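Local coordinates for protein archaemetzincin (Archaeoglobus fulgidus, PDB 3ZVS) that is probably a zinc metalloprotease of the metzincin type that carries one catalytic and one apparently structural zinc ion, and whose natural substrate is unknown, at residues V64-T69 against A90-S95; G83-G88 against G120-L125. All blocks are in the same frame, centred on the assembly; numbering follows the deposited sequence.

Contact 1: residues V64-T69 against A90-S95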
loop_
_atom_site.group_PDB
_atom_site.type_symbol
_atom_site.label_atom_id
_atom_site.label_comp_id
_atom_site.label_asym_id
_atom_site.label_seq_id
_atom_site.Cartn_x
_atom_site.Cartn_y
_atom_site.Cartn_z
ATOM N N VAL A 64 0.494 -12.409 -3.506
ATOM C CA VAL A 64 0.531 -11.217 -2.670
ATOM C C VAL A 64 -0.897 -10.685 -2.513
ATOM O O VAL A 64 -1.617 -10.585 -3.497
ATOM C CB VAL A 64 1.341 -10.092 -3.360
ATOM C CG1 VAL A 64 1.270 -8.771 -2.577
ATOM C CG2 VAL A 64 2.801 -10.507 -3.558
ATOM N N THR A 65 -1.299 -10.355 -1.289
ATOM C CA THR A 65 -2.588 -9.724 -1.056
ATOM C C THR A 65 -2.374 -8.355 -0.443
ATOM O O THR A 65 -1.753 -8.228 0.607
ATOM C CB THR A 65 -3.492 -10.595 -0.154
ATOM O OG1 THR A 65 -3.768 -11.820 -0.831
ATOM C CG2 THR A 65 -4.799 -9.866 0.164
ATOM N N LEU A 66 -2.869 -7.340 -1.145
ATOM C CA LEU A 66 -2.767 -5.945 -0.723
ATOM C C LEU A 66 -4.146 -5.393 -0.416
ATOM O O LEU A 66 -4.972 -5.226 -1.307
ATOM C CB LEU A 66 -2.136 -5.076 -1.809
ATOM C CG LEU A 66 -2.045 -3.578 -1.474
ATOM C CD1 LEU A 66 -1.035 -3.278 -0.378
ATOM C CD2 LEU A 66 -1.715 -2.759 -2.730
ATOM N N GLY A 67 -4.390 -5.113 0.862
ATOM C CA GLY A 67 -5.591 -4.406 1.269
ATOM C C GLY A 67 -5.400 -2.930 1.014
ATOM O O GLY A 67 -4.292 -2.409 1.201
ATOM N N VAL A 68 -6.440 -2.252 0.549
ATOM C CA VAL A 68 -6.351 -0.827 0.237
ATOM C C VAL A 68 -7.564 -0.132 0.822
ATOM O O VAL A 68 -8.692 -0.547 0.567
ATOM C CB VAL A 68 -6.308 -0.556 -1.284
ATOM C CG1 VAL A 68 -6.057 0.907 -1.535
ATOM C CG2 VAL A 68 -5.224 -1.405 -2.003
ATOM N N THR A 69 -7.327 0.879 1.657
ATOM C CA THR A 69 -8.366 1.577 2.358
ATOM C C THR A 69 -8.245 3.075 2.211
ATOM O O THR A 69 -7.129 3.631 2.102
ATOM C CB THR A 69 -8.385 1.182 3.865
ATOM O OG1 THR A 69 -9.524 1.775 4.488
ATOM C CG2 THR A 69 -7.124 1.649 4.637
ATOM N N ALA A 90 3.147 -12.501 2.914
ATOM C CA ALA A 90 2.075 -12.607 1.945
ATOM C C ALA A 90 1.218 -11.364 1.809
ATOM O O ALA A 90 0.635 -11.145 0.741
ATOM C CB ALA A 90 1.206 -13.778 2.287
ATOM N N ARG A 91 1.138 -10.575 2.878
ATOM C CA ARG A 91 0.100 -9.545 3.007
ATOM C C ARG A 91 0.656 -8.150 3.271
ATOM O O ARG A 91 1.683 -7.987 3.938
ATOM C CB ARG A 91 -0.827 -9.892 4.188
ATOM C CG ARG A 91 -1.598 -11.167 3.988
ATOM C CD ARG A 91 -2.329 -11.549 5.253
ATOM N NE ARG A 91 -1.433 -12.102 6.250
ATOM C CZ ARG A 91 -1.837 -12.833 7.284
ATOM N NH1 ARG A 91 -3.119 -13.099 7.428
ATOM N NH2 ARG A 91 -0.955 -13.295 8.168
ATOM N N ALA A 92 -0.034 -7.130 2.758
ATOM C CA ALA A 92 0.224 -5.744 3.119
ATOM C C ALA A 92 -1.065 -4.974 3.095
ATOM O O ALA A 92 -2.074 -5.456 2.534
ATOM C CB ALA A 92 1.229 -5.102 2.163
ATOM N N VAL A 93 -1.040 -3.797 3.693
ATOM C CA VAL A 93 -2.124 -2.852 3.646
ATOM C C VAL A 93 -1.563 -1.482 3.284
ATOM O O VAL A 93 -0.479 -1.089 3.700
ATOM C CB VAL A 93 -2.925 -2.829 4.968
ATOM C CG1 VAL A 93 -2.068 -2.403 6.103
ATOM C CG2 VAL A 93 -4.139 -1.904 4.854
ATOM N N LEU A 94 -2.309 -0.787 2.446
ATOM C CA LEU A 94 -2.060 0.594 2.056
ATOM C C LEU A 94 -3.274 1.448 2.448
ATOM O O LEU A 94 -4.410 1.065 2.162
ATOM C CB LEU A 94 -1.906 0.666 0.538
ATOM C CG LEU A 94 -1.931 2.068 -0.066
ATOM C CD1 LEU A 94 -0.740 2.931 0.338
ATOM C CD2 LEU A 94 -2.008 1.971 -1.599
ATOM N N SER A 95 -3.053 2.609 3.025
ATOM C CA SER A 95 -4.099 3.613 3.167
ATOM C C SER A 95 -3.795 4.791 2.262
ATOM O O SER A 95 -2.654 5.291 2.221
ATOM C CB SER A 95 -4.185 4.152 4.564
ATOM O OG SER A 95 -5.044 5.273 4.587
#
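Leu66 and Ala92 are paired across the neighbouring parallel strands 65-69 and 91-95, and their side chains stand on the same face, with Val68 and Leu94. From CB of Leu66 the side chain continues to CG, which lies anti to the backbone N (chi1 177°) and forks there. Leu66 CD1 takes the branch towards the second strand: it lies against the backbone oxygen Ala92 O (3.8 Å) and comes 3.9 Å from Ala92 CB and 4.1 Å from Leu94 CB. Leu66 CD2 turns to its own strand instead, 3.8 Å from Val68 CG2. Further along, Val68 and Leu94 lie alongside one another, Val68 CG1 being 4.2 Å from Leu94 CD2. Beneath this apolar layer the backbones are laced by five hydrogen bonds, beginning with Thr65 N to Ala90 O (2.9 Å) and ending with Thr69 N to Leu94 O (3.0 Å). CA-H...O contacts fill in between them, as from Val93 CA to Gly67 O. On the other face Gly67 has no side chain, and Val93 CG2 sits 3.7 Å from Gly67 O. Helix 52-58 covers Val93 there, while helix 104-122 lies over Ala92 and Leu94. The chemistry is therefore divided: peptide polarity is satisfied within the sheet, and a small, purely hydrocarbon surface meets the helix bearing Glu118, the inferred proton acceptor, whose side chain Leu66 reaches.

Contact 2: residues G83-G88 against G120-L125. With ZN (zinc ion), chain D.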
loop_
_atom_site.group_PDB
_atom_site.type_symbol
_atom_site.label_atom_id
_atom_site.label_comp_id
_atom_site.label_asym_id
_atom_site.label_seq_id
_atom_site.Cartn_x
_atom_site.Cartn_y
_atom_site.Cartn_z
ATOM N N GLY A 83 1.117 2.495 5.413
ATOM C CA GLY A 83 0.874 1.100 5.173
ATOM C C GLY A 83 1.645 0.251 6.175
ATOM O O GLY A 83 2.397 0.765 7.017
ATOM N N GLU A 84 1.455 -1.049 6.056
ATOM C CA GLU A 84 2.180 -2.048 6.817
ATOM C C GLU A 84 2.232 -3.314 5.974
ATOM O O GLU A 84 1.269 -3.649 5.258
ATOM C CB GLU A 84 1.558 -2.342 8.195
ATOM C CG GLU A 84 2.509 -3.226 9.071
ATOM C CD GLU A 84 2.037 -3.518 10.478
ATOM O OE1 GLU A 84 0.993 -3.012 10.861
ATOM O OE2 GLU A 84 2.741 -4.262 11.200
ATOM N N ALA A 85 3.367 -4.007 6.003
ATOM C CA ALA A 85 3.568 -5.187 5.209
ATOM C C ALA A 85 4.267 -6.281 5.991
ATOM O O ALA A 85 5.046 -6.008 6.917
ATOM C CB ALA A 85 4.400 -4.830 3.945
ATOM N N GLU A 86 4.012 -7.518 5.596
ATOM C CA GLU A 86 4.814 -8.654 6.059
ATOM C C GLU A 86 6.066 -8.761 5.180
ATOM O O GLU A 86 5.963 -9.107 4.005
ATOM C CB GLU A 86 4.009 -9.943 5.939
ATOM C CG GLU A 86 2.720 -9.911 6.740
ATOM C CD GLU A 86 1.870 -11.148 6.546
ATOM O OE1 GLU A 86 1.931 -11.780 5.488
ATOM O OE2 GLU A 86 1.149 -11.516 7.494
ATOM N N LEU A 87 7.244 -8.474 5.735
ATOM C CA LEU A 87 8.476 -8.514 4.954
ATOM C C LEU A 87 8.764 -9.936 4.465
ATOM O O LEU A 87 8.937 -10.847 5.281
ATOM C CB LEU A 87 9.639 -7.994 5.802
ATOM C CG LEU A 87 10.975 -7.947 5.061
ATOM C CD1 LEU A 87 11.081 -6.824 4.052
ATOM C CD2 LEU A 87 12.135 -7.837 6.051
ATOM N N GLY A 88 8.752 -10.123 3.154
ATOM C CA GLY A 88 8.901 -11.443 2.555
ATOM C C GLY A 88 7.773 -12.426 2.844
ATOM O O GLY A 88 7.935 -13.625 2.610
ATOM N N GLY A 120 6.551 -4.142 -2.621
ATOM C CA GLY A 120 7.980 -4.390 -2.567
ATOM C C GLY A 120 8.386 -4.998 -1.239
ATOM O O GLY A 120 9.226 -5.901 -1.222
ATOM N N HIS A 121 7.841 -4.501 -0.135
ATOM C CA HIS A 121 8.108 -5.136 1.157
ATOM C C HIS A 121 7.644 -6.587 1.208
ATOM O O HIS A 121 8.357 -7.442 1.727
ATOM C CB HIS A 121 7.400 -4.425 2.297
ATOM C CG HIS A 121 7.995 -3.111 2.730
ATOM N ND1 HIS A 121 9.332 -2.921 3.012
ATOM C CD2 HIS A 121 7.385 -1.942 3.030
ATOM C CE1 HIS A 121 9.510 -1.682 3.465
ATOM N NE2 HIS A 121 8.343 -1.065 3.464
ATOM N N VAL A 122 6.459 -6.889 0.658
ATOM C CA VAL A 122 5.992 -8.276 0.673
ATOM C C VAL A 122 6.974 -9.172 -0.101
ATOM O O VAL A 122 7.194 -10.329 0.282
ATOM C CB VAL A 122 4.550 -8.429 0.116
ATOM C CG1 VAL A 122 4.107 -9.888 0.216
ATOM C CG2 VAL A 122 3.592 -7.541 0.887
ATOM N N LEU A 123 7.579 -8.613 -1.134
ATOM C CA LEU A 123 8.552 -9.332 -1.957
ATOM C C LEU A 123 9.934 -9.387 -1.340
ATOM O O LEU A 123 10.861 -9.889 -1.969
ATOM C CB LEU A 123 8.673 -8.716 -3.352
ATOM C CG LEU A 123 7.378 -8.693 -4.135
ATOM C CD1 LEU A 123 7.581 -8.012 -5.475
ATOM C CD2 LEU A 123 6.804 -10.096 -4.279
ATOM N N GLY A 124 10.096 -8.823 -0.157
ATOM C CA GLY A 124 11.290 -9.021 0.646
ATOM C C GLY A 124 12.211 -7.827 0.677
ATOM O O GLY A 124 13.290 -7.909 1.279
ATOM N N LEU A 125 11.801 -6.713 0.078
ATOM C CA LEU A 125 12.616 -5.506 0.064
ATOM C C LEU A 125 12.446 -4.659 1.317
ATOM O O LEU A 125 11.337 -4.290 1.702
ATOM C CB LEU A 125 12.314 -4.630 -1.159
ATOM C CG LEU A 125 12.523 -5.297 -2.510
ATOM C CD1 LEU A 125 12.058 -4.412 -3.635
ATOM C CD2 LEU A 125 13.999 -5.591 -2.706
HETATM ZN ZN ZN D . 8.113 0.930 3.954
#
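Ala85 and His121 meet methyl to methylene, Ala85 CB lying 3.4 Å from His121 CB, while the imidazole leans away towards the metal. His121 holds CG anti to its carbonyl carbon (chi1 -75°), which lays CG beside the backbone N, and from there NE2 of His121 reaches the catalytic zinc ion at 2.1 Å. Its ND1 donates to Leu125 O at 2.8 Å. That acceptor stands 24° out of the ring plane, and the two bonds together limit rotation of the imidazole; the ND1-H bond would also be expected to strengthen NE2 as a ligand. Leu87 reaches in from the loop that follows strand 83-85: its CB points off, but CD1 bends back to 3.5 Å from Leu125 O, roofing the carbonyl that His121 uses. On the next residue after the histidine, Val122 CG2 also meets the Ala85 methyl.

The backbones join where the helix ends. His121 O accepts Gly88 N at 3.1 Å, in the carbonyl plane, and also Gly124 N, one of the two bonds of a Schellman motif closed by Leu125 N to Gly120 O. Gly88 and Gly124, both with positive phi, pass each other with their CA atoms 3.9 Å apart, and Val122 CA points its hydrogen almost straight at Glu86 O (173° at H). His117 and His127 complete the protein ligands of the zinc. In the fold, the C-terminal end of helix 104-122 is thus fastened to the loop that leaves strand 83-85, the antiparallel edge strand next to 91-95, which corresponds to the one that forms the upper rim of the cleft in metzincins.

Following the chain from the N terminus, strand 65-69 comes first, then 83-88, then 91-95 and lastly the end of helix 104-122. Contact 1 closes a loop of 20 intervening residues, within which 83-88 falls; contact 2 spans 31, including strand 91-95 and most of the helix. The two loops therefore cross, each contact having one segment inside the other's loop. Directly between them, Glu84 O probably accepts a hydrogen bond from Val93 N, Glu86 forms a salt bridge with Arg91, and Val122 packs on Ala90. Together they tie the inner parallel strands, the antiparallel edge strand and the zinc-binding helix into one unit.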